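Local coordinates for protein ABC sugar (Ribose) transporter, periplasmic substrate-binding subunit (Rhodobacter sphaeroides, PDB 3L49) that probably binds a sugar in the periplasm and delivers it to an ABC transporter in the membrane, at residues T104-N107 with Y108-G111; I172-A175 with Y176-T180; Y186-E189 with G190-G193. All blocks are in the same frame, centred on the assembly; numbering follows the deposited sequence.

Interaction 1 (T104-N107 with Y108-G111); sequences TSNN and YSIG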
ATOM      1  N   THR A 104       1.868  -9.848   4.034  1.00 22.73           N
ATOM      2  CA  THR A 104       1.927  -8.808   3.004  1.00 27.47           C
ATOM      3  C   THR A 104       1.662  -9.416   1.621  1.00 22.07           C
ATOM      4  O   THR A 104       1.126 -10.505   1.529  1.00 26.07           O
ATOM      5  CB  THR A 104       3.308  -8.068   3.056  1.00 28.13           C
ATOM      6  OG1 THR A 104       3.341  -6.982   2.119  1.00 31.66           O
ATOM      7  CG2 THR A 104       4.480  -9.037   2.805  1.00 25.32           C
ATOM      8  N   SER A 105       2.020  -8.696   0.556  1.00 23.31           N
ATOM      9  CA  SER A 105       2.033  -9.223  -0.803  1.00 17.92           C
ATOM     10  C   SER A 105       3.461  -9.218  -1.316  1.00 24.83           C
ATOM     11  O   SER A 105       4.362  -8.705  -0.644  1.00 34.91           O
ATOM     12  CB  SER A 105       1.166  -8.367  -1.719  1.00 21.57           C
ATOM     13  OG  SER A 105      -0.200  -8.490  -1.386  1.00 30.29           O
ATOM     14  N   ASN A 106       3.677  -9.784  -2.503  1.00 20.25           N
ATOM     15  CA  ASN A 106       5.001  -9.760  -3.105  1.00 21.25           C
ATOM     16  C   ASN A 106       5.181  -8.453  -3.850  1.00 24.72           C
ATOM     17  O   ASN A 106       4.891  -8.345  -5.041  1.00 23.20           O
ATOM     18  CB  ASN A 106       5.229 -10.958  -4.026  1.00 21.81           C
ATOM     19  CG  ASN A 106       6.687 -11.105  -4.450  1.00 30.66           C
ATOM     20  OD1 ASN A 106       7.494 -10.184  -4.299  1.00 30.79           O
ATOM     21  ND2 ASN A 106       7.031 -12.273  -4.987  1.00 27.92           N
ATOM     22  N   ASN A 107       5.698  -7.468  -3.133  1.00 27.81           N
ATOM     23  CA  ASN A 107       5.776  -6.105  -3.646  1.00 33.61           C
ATOM     24  C   ASN A 107       6.914  -5.915  -4.621  1.00 30.37           C
ATOM     25  O   ASN A 107       6.937  -4.942  -5.380  1.00 27.79           O
ATOM     26  CB  ASN A 107       5.816  -5.111  -2.489  1.00 25.61           C
ATOM     27  CG  ASN A 107       4.465  -4.973  -1.836  1.00 20.77           C
ATOM     28  OD1 ASN A 107       3.556  -4.386  -2.418  1.00 38.41           O
ATOM     29  ND2 ASN A 107       4.302  -5.551  -0.642  1.00 19.26           N
ATOM     30  N   TYR A 108       7.823  -6.890  -4.605  1.00 31.63           N
ATOM     31  CA  TYR A 108       8.961  -6.977  -5.513  1.00 28.07           C
ATOM     32  C   TYR A 108       8.514  -7.343  -6.925  1.00 27.39           C
ATOM     33  O   TYR A 108       8.928  -6.704  -7.886  1.00 31.07           O
ATOM     34  CB  TYR A 108       9.947  -8.026  -5.001  1.00 24.74           C
ATOM     35  CG  TYR A 108      10.498  -7.753  -3.619  1.00 30.03           C
ATOM     36  CD1 TYR A 108       9.871  -8.266  -2.479  1.00 33.60           C
ATOM     37  CD2 TYR A 108      11.649  -6.994  -3.450  1.00 22.41           C
ATOM     38  CE1 TYR A 108      10.378  -8.020  -1.214  1.00 24.25           C
ATOM     39  CE2 TYR A 108      12.155  -6.742  -2.196  1.00 18.65           C
ATOM     40  CZ  TYR A 108      11.525  -7.259  -1.083  1.00 26.26           C
ATOM     41  OH  TYR A 108      12.054  -7.007   0.168  1.00 26.78           O
ATOM     42  N   SER A 109       7.678  -8.379  -7.033  1.00 28.23           N
ATOM     43  CA  SER A 109       7.067  -8.793  -8.301  1.00 28.72           C
ATOM     44  C   SER A 109       6.092  -7.722  -8.767  1.00 26.85           C
ATOM     45  O   SER A 109       6.165  -7.265  -9.908  1.00 23.26           O
ATOM     46  CB  SER A 109       6.305 -10.123  -8.148  1.00 27.53           C
ATOM     47  OG  SER A 109       7.152 -11.188  -7.761  1.00 40.44           O
ATOM     48  N   ILE A 110       5.181  -7.343  -7.868  1.00 27.15           N
ATOM     49  CA  ILE A 110       4.205  -6.279  -8.103  1.00 26.21           C
ATOM     50  C   ILE A 110       4.876  -5.027  -8.662  1.00 27.21           C
ATOM     51  O   ILE A 110       4.468  -4.533  -9.712  1.00 31.48           O
ATOM     52  CB  ILE A 110       3.415  -5.958  -6.808  1.00 28.94           C
ATOM     53  CG1 ILE A 110       2.302  -6.987  -6.595  1.00 41.76           C
ATOM     54  CG2 ILE A 110       2.828  -4.544  -6.813  1.00 16.71           C
ATOM     55  CD1 ILE A 110       1.783  -7.027  -5.160  1.00 46.38           C
ATOM     56  N   GLY A 111       5.929  -4.557  -7.988  1.00 19.88           N
ATOM     57  CA  GLY A 111       6.592  -3.321  -8.365  1.00 15.74           C
ATOM     58  C   GLY A 111       7.188  -3.431  -9.747  1.00 27.84           C
ATOM     59  O   GLY A 111       7.077  -2.504 -10.550  1.00 32.34           O
TER
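N106, the N-cap of helix 107-122, folds its amide over the first backbone N-H groups, those of Y108 and S109. With CG anti to the backbone N (chi1 -169°), the side chain folds forward along the chain. N106 OD1 then accepts from S109 N at 3.3 Å, with a nearly straight N-H...O angle of 166°. The donor stands well above the plane of the side-chain carbonyl, 69° out of it, so the oxygen is approached over the face of the amide. A second, weak bond reaches the same OD1 from Y108 N. The ring of Y108 sits to one side and presents its edge, with N106 OD1 near the ring plane and 3.6 Å from Y108 CD1. On the amide's other branch, N106 ND2 comes to 3.0 Å from S109 OG, yet the angle is too poor for a hydrogen bond.

I110 takes a different route. Its chain runs past N106 O, and I110 CD1 ends 3.7 Å from S105 CB and 3.4 Å from N106 O. That same N106 O accepts I110 N at 3.0 Å, in the carbonyl plane. N107 lies alongside I110 and points the same way. Its OD1 is taken by R143 NE, and its side chain is about 6 Å from the bound unknown ligand.

N106 is also the centre of an inverse gamma turn, so the chain bends sharply as it leaves strand 101-105. G111 N closes the next helical bond on N107 O at 2.8 Å. Chemically, the cap supplies an acceptor to amides that have no preceding helical turn to serve them, and the partial positive charge of the helix start would probably favour a carbonyl oxygen here.

Interaction 2 (I172-A175 with Y176-T180); sequences IQSA and YSNVT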
ATOM      1  N   ILE A 172      -7.346  12.274  -3.682  1.00 21.11           N
ATOM      2  CA  ILE A 172      -7.863  12.279  -5.042  1.00 18.21           C
ATOM      3  C   ILE A 172      -7.800  13.665  -5.681  1.00 22.05           C
ATOM      4  O   ILE A 172      -7.320  13.812  -6.809  1.00 22.86           O
ATOM      5  CB  ILE A 172      -9.316  11.709  -5.086  1.00 17.55           C
ATOM      6  CG1 ILE A 172      -9.325  10.222  -4.702  1.00 20.71           C
ATOM      7  CG2 ILE A 172      -9.970  11.936  -6.458  1.00 16.00           C
ATOM      8  CD1 ILE A 172     -10.706   9.541  -4.807  1.00 14.48           C
ATOM      9  N   GLN A 173      -8.265  14.674  -4.947  1.00 24.25           N
ATOM     10  CA  GLN A 173      -8.314  16.043  -5.453  1.00 22.59           C
ATOM     11  C   GLN A 173      -6.937  16.678  -5.539  1.00 17.04           C
ATOM     12  O   GLN A 173      -6.668  17.438  -6.467  1.00 24.33           O
ATOM     13  CB  GLN A 173      -9.276  16.914  -4.631  1.00 24.00           C
ATOM     14  CG  GLN A 173      -9.112  16.846  -3.135  1.00 27.97           C
ATOM     15  CD  GLN A 173     -10.396  17.149  -2.385  1.00 49.21           C
ATOM     16  OE1 GLN A 173     -10.748  16.446  -1.432  1.00 39.09           O
ATOM     17  NE2 GLN A 173     -11.106  18.202  -2.809  1.00 51.68           N
ATOM     18  N   SER A 174      -6.065  16.351  -4.588  1.00 26.22           N
ATOM     19  CA  SER A 174      -4.690  16.847  -4.620  1.00 29.99           C
ATOM     20  C   SER A 174      -3.942  16.275  -5.824  1.00 30.89           C
ATOM     21  O   SER A 174      -3.156  16.976  -6.461  1.00 25.00           O
ATOM     22  CB  SER A 174      -3.965  16.535  -3.315  1.00 33.11           C
ATOM     23  OG  SER A 174      -2.572  16.772  -3.428  1.00 43.76           O
ATOM     24  N   ALA A 175      -4.219  15.015  -6.155  1.00 31.70           N
ATOM     25  CA  ALA A 175      -3.631  14.391  -7.340  1.00 30.58           C
ATOM     26  C   ALA A 175      -4.199  14.983  -8.634  1.00 32.79           C
ATOM     27  O   ALA A 175      -3.444  15.302  -9.550  1.00 29.64           O
ATOM     28  CB  ALA A 175      -3.835  12.898  -7.303  1.00 26.58           C
ATOM     29  N   TYR A 176      -5.527  15.133  -8.687  1.00 30.73           N
ATOM     30  CA  TYR A 176      -6.230  15.782  -9.799  1.00 23.96           C
ATOM     31  C   TYR A 176      -5.622  17.169 -10.086  1.00 21.52           C
ATOM     32  O   TYR A 176      -5.340  17.498 -11.243  1.00 13.95           O
ATOM     33  CB  TYR A 176      -7.715  15.892  -9.437  1.00 19.96           C
ATOM     34  CG  TYR A 176      -8.676  16.440 -10.483  1.00 14.43           C
ATOM     35  CD1 TYR A 176      -9.756  15.672 -10.922  1.00 19.27           C
ATOM     36  CD2 TYR A 176      -8.563  17.745 -10.971  1.00 17.98           C
ATOM     37  CE1 TYR A 176     -10.669  16.180 -11.843  1.00 17.08           C
ATOM     38  CE2 TYR A 176      -9.454  18.254 -11.903  1.00 21.95           C
ATOM     39  CZ  TYR A 176     -10.505  17.472 -12.336  1.00 27.67           C
ATOM     40  OH  TYR A 176     -11.393  17.992 -13.254  1.00 25.58           O
ATOM     41  N   SER A 177      -5.422  17.956  -9.026  1.00 21.88           N
ATOM     42  CA  SER A 177      -4.869  19.316  -9.130  1.00 22.27           C
ATOM     43  C   SER A 177      -3.426  19.332  -9.593  1.00 27.18           C
ATOM     44  O   SER A 177      -3.039  20.191 -10.388  1.00 33.69           O
ATOM     45  CB  SER A 177      -4.976  20.055  -7.797  1.00 23.03           C
ATOM     46  OG  SER A 177      -6.313  20.043  -7.322  1.00 43.94           O
ATOM     47  N   ASN A 178      -2.636  18.385  -9.090  1.00 29.24           N
ATOM     48  CA  ASN A 178      -1.242  18.235  -9.509  1.00 22.97           C
ATOM     49  C   ASN A 178      -1.096  17.848 -10.980  1.00 27.46           C
ATOM     50  O   ASN A 178      -0.231  18.383 -11.688  1.00 18.81           O
ATOM     51  CB  ASN A 178      -0.529  17.219  -8.628  1.00 22.57           C
ATOM     52  CG  ASN A 178      -0.250  17.745  -7.243  1.00 25.27           C
ATOM     53  OD1 ASN A 178       0.098  18.910  -7.064  1.00 46.33           O
ATOM     54  ND2 ASN A 178      -0.395  16.880  -6.246  1.00 37.32           N
ATOM     55  N   VAL A 179      -1.955  16.935 -11.433  1.00 21.51           N
ATOM     56  CA  VAL A 179      -1.926  16.465 -12.818  1.00 32.59           C
ATOM     57  C   VAL A 179      -2.320  17.597 -13.776  1.00 33.55           C
ATOM     58  O   VAL A 179      -1.682  17.789 -14.809  1.00 32.22           O
ATOM     59  CB  VAL A 179      -2.802  15.186 -13.006  1.00 28.51           C
ATOM     60  CG1 VAL A 179      -2.920  14.792 -14.469  1.00 20.24           C
ATOM     61  CG2 VAL A 179      -2.198  14.032 -12.240  1.00 21.22           C
ATOM     62  N   THR A 180      -3.350  18.354 -13.390  1.00 38.81           N
ATOM     63  CA  THR A 180      -3.802  19.538 -14.124  1.00 34.50           C
ATOM     64  C   THR A 180      -2.675  20.576 -14.291  1.00 35.06           C
ATOM     65  O   THR A 180      -2.486  21.113 -15.385  1.00 36.31           O
ATOM     66  CB  THR A 180      -5.037  20.184 -13.439  1.00 37.17           C
ATOM     67  OG1 THR A 180      -6.013  19.174 -13.137  1.00 25.60           O
ATOM     68  CG2 THR A 180      -5.666  21.243 -14.343  1.00 23.17           C
TER
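The carbonyl oxygen of Q173 is held twice by one residue, S177. S177 OG donates to Q173 O at 2.8 Å and S177 N to the same oxygen at 2.9 Å, and the two donors come from opposite faces of the carbonyl plane. The hydroxyl gets there because OG lies beside its own backbone N and anti to the carbonyl carbon (chi1 -54°), which turns it back toward the preceding turn. T180 repeats the pattern, with T180 OG1 donating to Y176 O at 2.6 Å while its backbone N takes the opposite face of that oxygen.

N178 ND2 is 2.8 Å from S174 O, at an angle too poor for a hydrogen bond, and N178 ND2 lies 3.6 Å from S174 OG. The bond that S174 O does make is with N178 N, at 3.0 Å. The side chain of V179 meets A175 O through carbon, with V179 CG2 at 3.2 Å, beside the backbone bond that V179 N gives to that oxygen.

Helix 200-212 receives three of these side chains: I172 touches V201 and Q208, V179 packs on A206, and Y176 reaches A212. V179 and N178 also meet F131 of strand 126-131. Q173 sends OE1 to N170 ND2, just before the helix. Serine and threonine hydroxyls that bond to the carbonyl four residues earlier are a familiar feature of alpha-helices, and this one is a helix layered on the sheet of an alpha/beta lobe of a periplasmic binding protein.

Interaction 3 (Y186-E189 with G190-G193); sequences YPNE and GDVG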
ATOM      1  N   TYR A 186       3.174  20.860 -19.436  1.00 52.95           N
ATOM      2  CA  TYR A 186       3.537  20.032 -20.596  1.00 51.31           C
ATOM      3  C   TYR A 186       2.337  19.718 -21.502  1.00 52.13           C
ATOM      4  O   TYR A 186       1.760  18.627 -21.422  1.00 51.30           O
ATOM      5  CB  TYR A 186       4.224  18.740 -20.143  1.00 46.64           C
ATOM      6  CG  TYR A 186       5.377  18.967 -19.202  1.00 42.10           C
ATOM      7  CD1 TYR A 186       6.561  19.561 -19.647  1.00 50.38           C
ATOM      8  CD2 TYR A 186       5.284  18.596 -17.861  1.00 42.12           C
ATOM      9  CE1 TYR A 186       7.625  19.784 -18.777  1.00 51.61           C
ATOM     10  CE2 TYR A 186       6.338  18.810 -16.984  1.00 55.19           C
ATOM     11  CZ  TYR A 186       7.508  19.404 -17.448  1.00 52.79           C
ATOM     12  OH  TYR A 186       8.553  19.618 -16.579  1.00 43.75           O
ATOM     13  N   PRO A 187       1.971  20.669 -22.383  1.00 51.17           N
ATOM     14  CA  PRO A 187       0.756  20.521 -23.189  1.00 50.29           C
ATOM     15  C   PRO A 187       0.894  19.647 -24.442  1.00 50.61           C
ATOM     16  O   PRO A 187      -0.103  19.096 -24.905  1.00 43.59           O
ATOM     17  CB  PRO A 187       0.430  21.959 -23.586  1.00 51.44           C
ATOM     18  CG  PRO A 187       1.759  22.654 -23.615  1.00 51.26           C
ATOM     19  CD  PRO A 187       2.677  21.935 -22.666  1.00 48.28           C
ATOM     20  N   ASN A 188       2.108  19.519 -24.973  1.00 54.40           N
ATOM     21  CA  ASN A 188       2.332  18.883 -26.275  1.00 59.13           C
ATOM     22  C   ASN A 188       2.140  17.372 -26.258  1.00 61.96           C
ATOM     23  O   ASN A 188       2.327  16.722 -25.229  1.00 64.62           O
ATOM     24  CB  ASN A 188       3.711  19.256 -26.815  1.00 58.72           C
ATOM     25  CG  ASN A 188       4.006  20.736 -26.668  1.00 62.44           C
ATOM     26  OD1 ASN A 188       3.423  21.566 -27.362  1.00 56.38           O
ATOM     27  ND2 ASN A 188       4.905  21.075 -25.746  1.00 65.66           N
ATOM     28  N   GLU A 189       1.786  16.822 -27.416  1.00 67.79           N
ATOM     29  CA  GLU A 189       1.232  15.466 -27.523  1.00 70.91           C
ATOM     30  C   GLU A 189       2.182  14.287 -27.272  1.00 67.63           C
ATOM     31  O   GLU A 189       1.819  13.138 -27.536  1.00 70.76           O
ATOM     32  CB  GLU A 189       0.513  15.292 -28.870  1.00 78.18           C
ATOM     33  CG  GLU A 189      -0.980  15.648 -28.842  1.00 95.59           C
ATOM     34  CD  GLU A 189      -1.244  17.137 -28.643  1.00102.60           C
ATOM     35  OE1 GLU A 189      -0.967  17.925 -29.575  1.00101.62           O
ATOM     36  OE2 GLU A 189      -1.738  17.513 -27.554  1.00 99.03           O
ATOM     37  N   GLY A 190       3.378  14.562 -26.751  1.00 60.16           N
ATOM     38  CA  GLY A 190       4.319  13.500 -26.403  1.00 53.17           C
ATOM     39  C   GLY A 190       5.196  13.765 -25.191  1.00 51.51           C
ATOM     40  O   GLY A 190       6.111  12.994 -24.916  1.00 51.77           O
ATOM     41  N   ASP A 191       4.913  14.842 -24.461  1.00 50.23           N
ATOM     42  CA  ASP A 191       5.766  15.283 -23.347  1.00 50.38           C
ATOM     43  C   ASP A 191       5.620  14.413 -22.100  1.00 42.54           C
ATOM     44  O   ASP A 191       6.557  14.258 -21.323  1.00 38.33           O
ATOM     45  CB  ASP A 191       5.478  16.747 -22.983  1.00 56.03           C
ATOM     46  CG  ASP A 191       5.860  17.731 -24.087  1.00 68.15           C
ATOM     47  OD1 ASP A 191       6.542  17.337 -25.062  1.00 72.33           O
ATOM     48  OD2 ASP A 191       5.473  18.916 -23.968  1.00 72.57           O
ATOM     49  N   VAL A 192       4.428  13.874 -21.900  1.00 43.26           N
ATOM     50  CA  VAL A 192       4.154  12.995 -20.775  1.00 40.92           C
ATOM     51  C   VAL A 192       3.288  11.854 -21.305  1.00 40.66           C
ATOM     52  O   VAL A 192       2.394  12.072 -22.130  1.00 37.57           O
ATOM     53  CB  VAL A 192       3.534  13.777 -19.563  1.00 45.62           C
ATOM     54  CG1 VAL A 192       2.423  14.724 -20.011  1.00 52.29           C
ATOM     55  CG2 VAL A 192       3.076  12.838 -18.428  1.00 36.34           C
ATOM     56  N   GLY A 193       3.591  10.633 -20.875  1.00 35.80           N
ATOM     57  CA  GLY A 193       2.948   9.459 -21.450  1.00 26.51           C
ATOM     58  C   GLY A 193       2.419   8.478 -20.439  1.00 25.97           C
ATOM     59  O   GLY A 193       1.649   7.581 -20.788  1.00 22.13           O
TER
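Y186, where the chain leaves helical geometry at the end of helix 171-185, touches D191, the last residue of the beta turn formed by N188, E189, G190 and D191. Y186 CB rests 3.7 Å from D191 CB, while the tyrosine ring lies oblique to that carbon. Y186 CB also faces V192 CG1 at 4.4 Å, a loose apolar contact.

P187 comes next and links Y186 to N188. Its approach to the far side of the turn is looser, with P187 N 4.2 Å from D191 OD2.

N188 does most of the work. Its carbonyl oxygen, N188 O, accepts D191 N at 3.3 Å, in an almost straight bond that closes the turn, and takes a weak second bond from G190 N. Its side chain, with CG beside the backbone N (chi1 -45°), brings ND2 to the D191 carboxylate, so backbone and side chain join the same two residues. With an alanine in place of D191, N188 ND2 would probably be left without its acceptor and the amide set free to turn.

E189 and G190 take the two central places of the turn. Both are exposed, in keeping with a surface turn.

Past the turn the chain heads inward. D191 O takes a hydrogen bond from N127 ND2, and buried V192 packs on I160 and I218, so the loop is fixed to the lobe just before strand 194-197.

The amide of N188 and the carboxylate of D191 cross obliquely, their planes 75° apart, and N188 ND2 meets D191 OD2 on its syn side at 2.9 Å, with an N-H...O angle of 156°.

In the fold
Following the chain from the N terminus, interaction 1 comes first, where strand 101-105 gives way to helix 107-122. In this family that is consistent with one of the crossings between the two lobes, and T104 is paired there with strand 271-280. Helix 138-152 covers part of the same junction. Interaction 2 lies within helix 171-185, in the second lobe, packed on helix 200-212 and strand 126-131, and closes helical turns only. Interaction 3 turns the chain just after that helix, leading it into strand 194-197. The three follow in series, neither nested nor crossed. Interactions 2 and 3 have centres about 17 Å apart, whereas about 30 Å separates the centres of 1 and 3.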